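Local atomic coordinates of acyl-CoA dehydrogenase (Bacillus anthracis, PDB entry 3OWA), a protein that probably catalyses the FAD-dependent alpha,beta-dehydrogenation of acyl-CoA thioesters, as other members of the acyl-CoA dehydrogenase family do. Residues A[139-143]-A[144-148]; A[320-323]-A[324-328]; A[364-367]-A[368-372]. All blocks are in the same frame, centred on the assembly; numbering follows the deposited sequence. Where two conformers were deposited one is given.

Contact 1 of 3, residues A[139-143]-A[144-148]; sequences LPLLA and TGEKL
The side chains of Leu141 and Lys147 meet where helix 132-144 ends in a Schellman motif, from which the chain turns back along the last helical turn toward strand 149-152. The reversal falls at Gly145, whose positive phi of 85° ends the helical course. The lysine stem passes obliquely over the isobutyl group of Leu141: Leu141 CB faces the start of the stem, while Leu141 CD1 lies 3.8 Å from Lys147 CE. The other methyl branch turns to Glu146, with Leu141 CD2 3.8 Å from Glu146 OE2, so the leucine fork serves two side chains of the segment that follows the helix. Leu142 adds a further apolar touch, its CD2 reaching Lys147 CB at 3.9 Å, and Lys147 CB thus rests against both leucines. Beyond the hydrocarbon stem, Lys147 NZ forms a long, weak ion pair with Glu213. Thr144 holds its hydroxyl between its own backbone N and carbonyl carbon (chi1 59°), which directs OG1 back to a weak hydrogen bond with Leu141 O at 3.3 Å. Gly145 N bonds to Leu142 O at 3.2 Å, and the same carbonyl is also bound by His118. The turn is closed by Lys147 N, which donates to Leu141 O over 3.1 Å with an N-H...O angle of 168°, coming from well above the carbonyl plane.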
loop_
_atom_site.group_PDB
_atom_site.type_symbol
_atom_site.label_atom_id
_atom_site.label_comp_id
_atom_site.label_asym_id
_atom_site.label_seq_id
_atom_site.Cartn_x
_atom_site.Cartn_y
_atom_site.Cartn_z
ATOM N N LEU A 139 0.077 -29.712 -27.631
ATOM C CA LEU A 139 -0.047 -30.054 -26.204
ATOM C C LEU A 139 0.999 -31.022 -25.620
ATOM O O LEU A 139 1.496 -30.758 -24.517
ATOM C CB LEU A 139 -1.456 -30.484 -25.840
ATOM C CG LEU A 139 -2.507 -29.401 -26.063
ATOM C CD1 LEU A 139 -3.835 -29.947 -25.628
ATOM C CD2 LEU A 139 -2.176 -28.135 -25.266
ATOM N N PRO A 140 1.337 -32.131 -26.348
ATOM C CA PRO A 140 2.320 -33.072 -25.802
ATOM C C PRO A 140 3.627 -32.378 -25.459
ATOM O O PRO A 140 4.278 -32.731 -24.501
ATOM C CB PRO A 140 2.535 -34.088 -26.946
ATOM C CG PRO A 140 1.220 -34.088 -27.696
ATOM C CD PRO A 140 0.691 -32.660 -27.571
ATOM N N LEU A 141 3.980 -31.370 -26.231
ATOM C CA LEU A 141 5.220 -30.660 -26.061
ATOM C C LEU A 141 5.114 -29.592 -24.950
ATOM O O LEU A 141 6.038 -29.426 -24.147
ATOM C CB LEU A 141 5.567 -30.006 -27.383
ATOM C CG LEU A 141 5.722 -30.958 -28.579
ATOM C CD1 LEU A 141 5.421 -30.172 -29.859
ATOM C CD2 LEU A 141 7.169 -31.572 -28.590
ATOM N N LEU A 142 3.986 -28.891 -24.912
ATOM C CA LEU A 142 3.738 -27.891 -23.888
ATOM C C LEU A 142 3.610 -28.560 -22.516
ATOM O O LEU A 142 4.103 -28.039 -21.509
ATOM C CB LEU A 142 2.501 -27.072 -24.232
ATOM C CG LEU A 142 2.608 -26.154 -25.474
ATOM C CD1 LEU A 142 1.245 -25.555 -25.789
ATOM C CD2 LEU A 142 3.598 -25.011 -25.283
ATOM N N ALA A 143 3.007 -29.747 -22.488
ATOM C CA ALA A 143 2.778 -30.448 -21.229
ATOM C C ALA A 143 4.076 -30.855 -20.525
ATOM O O ALA A 143 4.115 -30.958 -19.300
ATOM C CB ALA A 143 1.853 -31.660 -21.433
ATOM N N THR A 144 5.146 -31.059 -21.282
ATOM C CA THR A 144 6.420 -31.466 -20.670
ATOM C C THR A 144 7.399 -30.307 -20.569
ATOM O O THR A 144 8.488 -30.429 -19.970
ATOM C CB THR A 144 7.117 -32.567 -21.483
ATOM O OG1 THR A 144 7.355 -32.079 -22.803
ATOM C CG2 THR A 144 6.256 -33.841 -21.544
ATOM N N GLY A 145 7.038 -29.185 -21.184
ATOM C CA GLY A 145 7.936 -28.043 -21.182
ATOM C C GLY A 145 8.947 -28.124 -22.306
ATOM O O GLY A 145 9.799 -27.254 -22.428
ATOM N N GLU A 146 8.829 -29.141 -23.153
ATOM C CA GLU A 146 9.665 -29.242 -24.375
ATOM C C GLU A 146 9.483 -28.007 -25.267
ATOM O O GLU A 146 10.427 -27.533 -25.866
ATOM C CB GLU A 146 9.319 -30.504 -25.148
ATOM C CG GLU A 146 10.446 -31.019 -26.019
ATOM C CD GLU A 146 10.301 -32.516 -26.290
ATOM O OE1 GLU A 146 9.970 -33.275 -25.330
ATOM O OE2 GLU A 146 10.516 -32.920 -27.459
ATOM N N LYS A 147 8.244 -27.546 -25.378
ATOM C CA LYS A 147 7.956 -26.209 -25.857
ATOM C C LYS A 147 7.464 -25.419 -24.648
ATOM O O LYS A 147 6.951 -26.023 -23.691
ATOM C CB LYS A 147 6.885 -26.234 -26.943
ATOM C CG LYS A 147 7.432 -26.624 -28.321
ATOM C CD LYS A 147 6.392 -26.431 -29.409
ATOM C CE LYS A 147 6.976 -26.804 -30.768
ATOM N NZ LYS A 147 6.481 -25.868 -31.785
ATOM N N LEU A 148 7.646 -24.095 -24.693
ATOM C CA LEU A 148 7.130 -23.183 -23.676
ATOM C C LEU A 148 6.213 -22.169 -24.330
ATOM O O LEU A 148 6.442 -21.738 -25.457
ATOM C CB LEU A 148 8.301 -22.482 -22.967
ATOM C CG LEU A 148 9.143 -23.518 -22.183
ATOM C CD1 LEU A 148 10.450 -22.870 -21.697
ATOM C CD2 LEU A 148 8.328 -24.191 -21.035
#

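Contact 2 of 3, residues A[320-323]-A[324-328]; sequences AAES and SVYRT
With Glu322 CG trans to its own backbone N (chi1 179°) and Tyr326 CG folded back beside the nitrogen (chi1 -81°), the two side chains leave successive turns of helix 305-336 and meet near their roots, Glu322 CG lying 4.1 Å from Tyr326 CD1. They cross at a slant, carboxylate and ring planes 68° apart. Glu322 O sits at the ring edge, 3.5 Å from Tyr326 CD1, and also accepts the backbone bond from Tyr326 N at 3.2 Å. The polar ends diverge: Tyr326 OH bonds to Glu103, while the buried carboxylate of Glu322 is held by Arg512, Lys281 and Tyr595, which probably favour its charged form. Between the two in sequence, Ser324 turns its hydroxyl back to the preceding turn, OG lying 3.1 Å from Ala320 O and 3.4 Å from Ala321 O, so the course of its proton is not settled. Val325 packs tightly, its CG2 just 3.1 Å from Ala321 O. Helix 305-336 is buried among other helices here: helix 257-293 meets Ala321, Glu322 and Val325, helix 490-520 from later in the chain takes Ser324 and a salt bridge from Arg327 to Glu507, and helix 358-383 covers Ala321, Ser324, Val325 and Thr328.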
loop_
_atom_site.group_PDB
_atom_site.type_symbol
_atom_site.label_atom_id
_atom_site.label_comp_id
_atom_site.label_asym_id
_atom_site.label_seq_id
_atom_site.Cartn_x
_atom_site.Cartn_y
_atom_site.Cartn_z
ATOM N N ALA A 320 -9.588 -15.502 5.200
ATOM C CA ALA A 320 -10.761 -15.205 4.379
ATOM C C ALA A 320 -10.450 -15.370 2.888
ATOM O O ALA A 320 -11.274 -15.919 2.153
ATOM C CB ALA A 320 -11.359 -13.822 4.695
ATOM N N ALA A 321 -9.254 -14.960 2.453
ATOM C CA ALA A 321 -8.857 -15.122 1.047
ATOM C C ALA A 321 -8.722 -16.586 0.639
ATOM O O ALA A 321 -9.192 -17.006 -0.429
ATOM C CB ALA A 321 -7.527 -14.331 0.740
ATOM N N GLU A 322 -8.031 -17.362 1.473
ATOM C CA GLU A 322 -7.846 -18.770 1.201
ATOM C C GLU A 322 -9.210 -19.480 1.123
ATOM O O GLU A 322 -9.440 -20.269 0.202
ATOM C CB GLU A 322 -7.000 -19.433 2.288
ATOM C CG GLU A 322 -6.791 -20.920 2.074
ATOM C CD GLU A 322 -6.178 -21.608 3.285
ATOM O OE1 GLU A 322 -6.551 -21.295 4.463
ATOM O OE2 GLU A 322 -5.318 -22.485 3.051
ATOM N N SER A 323 -10.103 -19.188 2.071
ATOM C CA SER A 323 -11.439 -19.790 2.065
ATOM C C SER A 323 -12.216 -19.449 0.795
ATOM O O SER A 323 -12.806 -20.328 0.166
ATOM C CB SER A 323 -12.250 -19.389 3.294
ATOM O OG SER A 323 -11.508 -19.583 4.490
ATOM N N SER A 324 -12.245 -18.183 0.416
ATOM C CA SER A 324 -13.065 -17.815 -0.720
ATOM C C SER A 324 -12.474 -18.272 -2.084
ATOM O O SER A 324 -13.220 -18.586 -3.022
ATOM C CB SER A 324 -13.388 -16.301 -0.706
ATOM O OG SER A 324 -12.212 -15.530 -0.796
ATOM N N VAL A 325 -11.147 -18.340 -2.184
ATOM C CA VAL A 325 -10.509 -18.815 -3.427
ATOM C C VAL A 325 -10.775 -20.311 -3.662
ATOM O O VAL A 325 -11.125 -20.704 -4.778
ATOM C CB VAL A 325 -8.981 -18.487 -3.492
ATOM C CG1 VAL A 325 -8.371 -19.036 -4.731
ATOM C CG2 VAL A 325 -8.764 -16.974 -3.509
ATOM N N TYR A 326 -10.572 -21.144 -2.642
ATOM C CA TYR A 326 -10.783 -22.584 -2.807
ATOM C C TYR A 326 -12.256 -22.960 -2.937
ATOM O O TYR A 326 -12.576 -23.959 -3.552
ATOM C CB TYR A 326 -10.082 -23.410 -1.720
ATOM C CG TYR A 326 -8.619 -23.575 -2.048
ATOM C CD1 TYR A 326 -7.641 -22.770 -1.439
ATOM C CD2 TYR A 326 -8.217 -24.488 -3.021
ATOM C CE1 TYR A 326 -6.280 -22.912 -1.794
ATOM C CE2 TYR A 326 -6.886 -24.646 -3.372
ATOM C CZ TYR A 326 -5.926 -23.846 -2.761
ATOM O OH TYR A 326 -4.619 -24.010 -3.121
ATOM N N ARG A 327 -13.126 -22.120 -2.395
ATOM C CA ARG A 327 -14.546 -22.212 -2.649
ATOM C C ARG A 327 -14.783 -22.109 -4.147
ATOM O O ARG A 327 -15.490 -22.921 -4.708
ATOM C CB ARG A 327 -15.302 -21.102 -1.919
ATOM C CG ARG A 327 -16.796 -21.042 -2.239
ATOM C CD ARG A 327 -17.510 -20.076 -1.331
ATOM N NE ARG A 327 -18.952 -20.032 -1.557
ATOM C CZ ARG A 327 -19.788 -19.203 -0.933
ATOM N NH1 ARG A 327 -19.343 -18.325 -0.028
ATOM N NH2 ARG A 327 -21.079 -19.251 -1.224
ATOM N N THR A 328 -14.209 -21.092 -4.794
ATOM C CA THR A 328 -14.384 -20.927 -6.223
ATOM C C THR A 328 -13.818 -22.122 -7.010
ATOM O O THR A 328 -14.460 -22.610 -7.961
ATOM C CB THR A 328 -13.728 -19.601 -6.694
ATOM O OG1 THR A 328 -14.357 -18.508 -6.029
ATOM C CG2 THR A 328 -13.883 -19.406 -8.186
#

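Contact 3 of 3, residues A[364-367]-A[368-372]; sequences NKVF and GSEVL
Ser369 OG lies between two carbonyls of the preceding helical turn, 2.8 Å from Lys365 O and 3.1 Å from Val366 O, and Asn411 donates its ND2 amide to the same oxygen. The single serine proton is contested by the two carbonyls, so its direction is not settled. The hydroxyl reaches them because it stands between the backbone N and carbonyl carbon of Ser369 (chi1 61°), folded back against the helix. Lys365 O is thereby approached twice by one residue, since Ser369 N also bonds to it at 3.1 Å, from above the carbonyl plane. Gly368 N makes the shortest backbone bond, 2.7 Å to Asn364 O, and brings no side chain beside that carbonyl.

On another side of the helix, Val371 sends CG2 over one face of the Phe367 ring in a CH-pi contact, 4.0 Å from the centroid and 26° off the ring normal. The methyl is displaced toward the rim, where it is 3.6 Å from Phe367 CE2. Val366 and Glu370 run alongside each other, Val366 CG1 lying 4.0 Å from Glu370 CD, and the carboxylate continues to a salt bridge with Arg415. Lys365 NZ is gathered in by the carbonyls of Phe407 and Gly409 and by the side chain of Asn411. Helix 358-383 thus packs against helices 257-293, 305-336 and 411-427, consistent with the C-terminal helical bundle of the acyl-CoA dehydrogenase fold.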
loop_
_atom_site.group_PDB
_atom_site.type_symbol
_atom_site.label_atom_id
_atom_site.label_comp_id
_atom_site.label_asym_id
_atom_site.label_seq_id
_atom_site.Cartn_x
_atom_site.Cartn_y
_atom_site.Cartn_z
ATOM N N ASN A 364 -12.193 -13.027 -6.357
ATOM C CA ASN A 364 -10.980 -13.667 -5.833
ATOM C C ASN A 364 -9.760 -12.893 -6.260
ATOM O O ASN A 364 -8.841 -12.659 -5.470
ATOM C CB ASN A 364 -10.834 -15.083 -6.384
ATOM C CG ASN A 364 -11.772 -16.098 -5.730
ATOM O OD1 ASN A 364 -12.385 -15.870 -4.672
ATOM N ND2 ASN A 364 -11.870 -17.240 -6.368
ATOM N N LYS A 365 -9.747 -12.473 -7.515
ATOM C CA LYS A 365 -8.610 -11.763 -8.019
ATOM C C LYS A 365 -8.384 -10.437 -7.279
ATOM O O LYS A 365 -7.253 -10.141 -6.867
ATOM C CB LYS A 365 -8.730 -11.550 -9.529
ATOM C CG LYS A 365 -7.452 -11.031 -10.183
ATOM C CD LYS A 365 -7.420 -9.529 -10.277
ATOM C CE LYS A 365 -6.063 -9.067 -10.689
ATOM N NZ LYS A 365 -5.979 -7.588 -10.944
ATOM N N VAL A 366 -9.451 -9.641 -7.122
ATOM C CA VAL A 366 -9.337 -8.369 -6.456
ATOM C C VAL A 366 -9.078 -8.585 -4.977
ATOM O O VAL A 366 -8.203 -7.943 -4.374
ATOM C CB VAL A 366 -10.631 -7.496 -6.605
ATOM C CG1 VAL A 366 -10.489 -6.208 -5.747
ATOM C CG2 VAL A 366 -10.897 -7.164 -8.061
ATOM N N PHE A 367 -9.821 -9.505 -4.373
ATOM C CA PHE A 367 -9.689 -9.674 -2.924
ATOM C C PHE A 367 -8.318 -10.243 -2.583
ATOM O O PHE A 367 -7.664 -9.756 -1.676
ATOM C CB PHE A 367 -10.781 -10.589 -2.389
ATOM C CG PHE A 367 -10.847 -10.651 -0.896
ATOM C CD1 PHE A 367 -11.553 -9.697 -0.186
ATOM C CD2 PHE A 367 -10.261 -11.705 -0.202
ATOM C CE1 PHE A 367 -11.633 -9.756 1.204
ATOM C CE2 PHE A 367 -10.320 -11.770 1.184
ATOM C CZ PHE A 367 -11.012 -10.805 1.896
ATOM N N GLY A 368 -7.881 -11.255 -3.325
ATOM C CA GLY A 368 -6.555 -11.860 -3.088
ATOM C C GLY A 368 -5.411 -10.881 -3.300
ATOM O O GLY A 368 -4.479 -10.796 -2.496
ATOM N N SER A 369 -5.455 -10.132 -4.395
ATOM C CA SER A 369 -4.351 -9.213 -4.653
ATOM C C SER A 369 -4.280 -8.108 -3.577
ATOM O O SER A 369 -3.190 -7.679 -3.194
ATOM C CB SER A 369 -4.489 -8.634 -6.061
ATOM O OG SER A 369 -5.717 -7.880 -6.215
ATOM N N GLU A 370 -5.429 -7.647 -3.080
ATOM C CA GLU A 370 -5.460 -6.621 -2.008
ATOM C C GLU A 370 -5.085 -7.141 -0.633
ATOM O O GLU A 370 -4.447 -6.443 0.152
ATOM C CB GLU A 370 -6.835 -5.904 -1.944
ATOM C CG GLU A 370 -7.029 -5.141 -3.227
ATOM C CD GLU A 370 -8.179 -4.137 -3.174
ATOM O OE1 GLU A 370 -9.134 -4.337 -2.387
ATOM O OE2 GLU A 370 -8.138 -3.152 -3.950
ATOM N N VAL A 371 -5.467 -8.355 -0.319
ATOM C CA VAL A 371 -5.001 -8.955 0.914
ATOM C C VAL A 371 -3.477 -9.150 0.876
ATOM O O VAL A 371 -2.791 -8.888 1.859
ATOM C CB VAL A 371 -5.715 -10.367 1.118
ATOM C CG1 VAL A 371 -4.968 -11.194 2.135
ATOM C CG2 VAL A 371 -7.170 -10.154 1.591
ATOM N N LEU A 372 -2.927 -9.581 -0.267
ATOM C CA LEU A 372 -1.481 -9.775 -0.361
ATOM C C LEU A 372 -0.813 -8.398 -0.259
ATOM O O LEU A 372 0.193 -8.240 0.454
ATOM C CB LEU A 372 -1.081 -10.414 -1.691
ATOM C CG LEU A 372 0.436 -10.529 -1.935
ATOM C CD1 LEU A 372 1.114 -11.300 -0.837
ATOM C CD2 LEU A 372 0.772 -11.049 -3.354
#

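Overall arrangement
Contacts 2 and 3 are neighbours within the helical C-terminal domain, their centres 10 Å apart: helix 305-336 lies against helix 358-383, with Phe367 CE2 3.6 Å from Ala321 N and Asn364 packed on Ser324 and Val325. Contact 1 stands apart, its centre 30 Å from each of the others and its nearest atoms about 20 Å from contact 2 and about 23 Å from contact 3, at the passage from the helical N-terminal domain into the beta-sheet domain. Neither contact 1 nor contact 3 directly touches a cofactor through the side chains nearest to one: that of Leu148 is about 12 Å from a bound FAD, and that of Lys365 about 8 Å from a bound FAD.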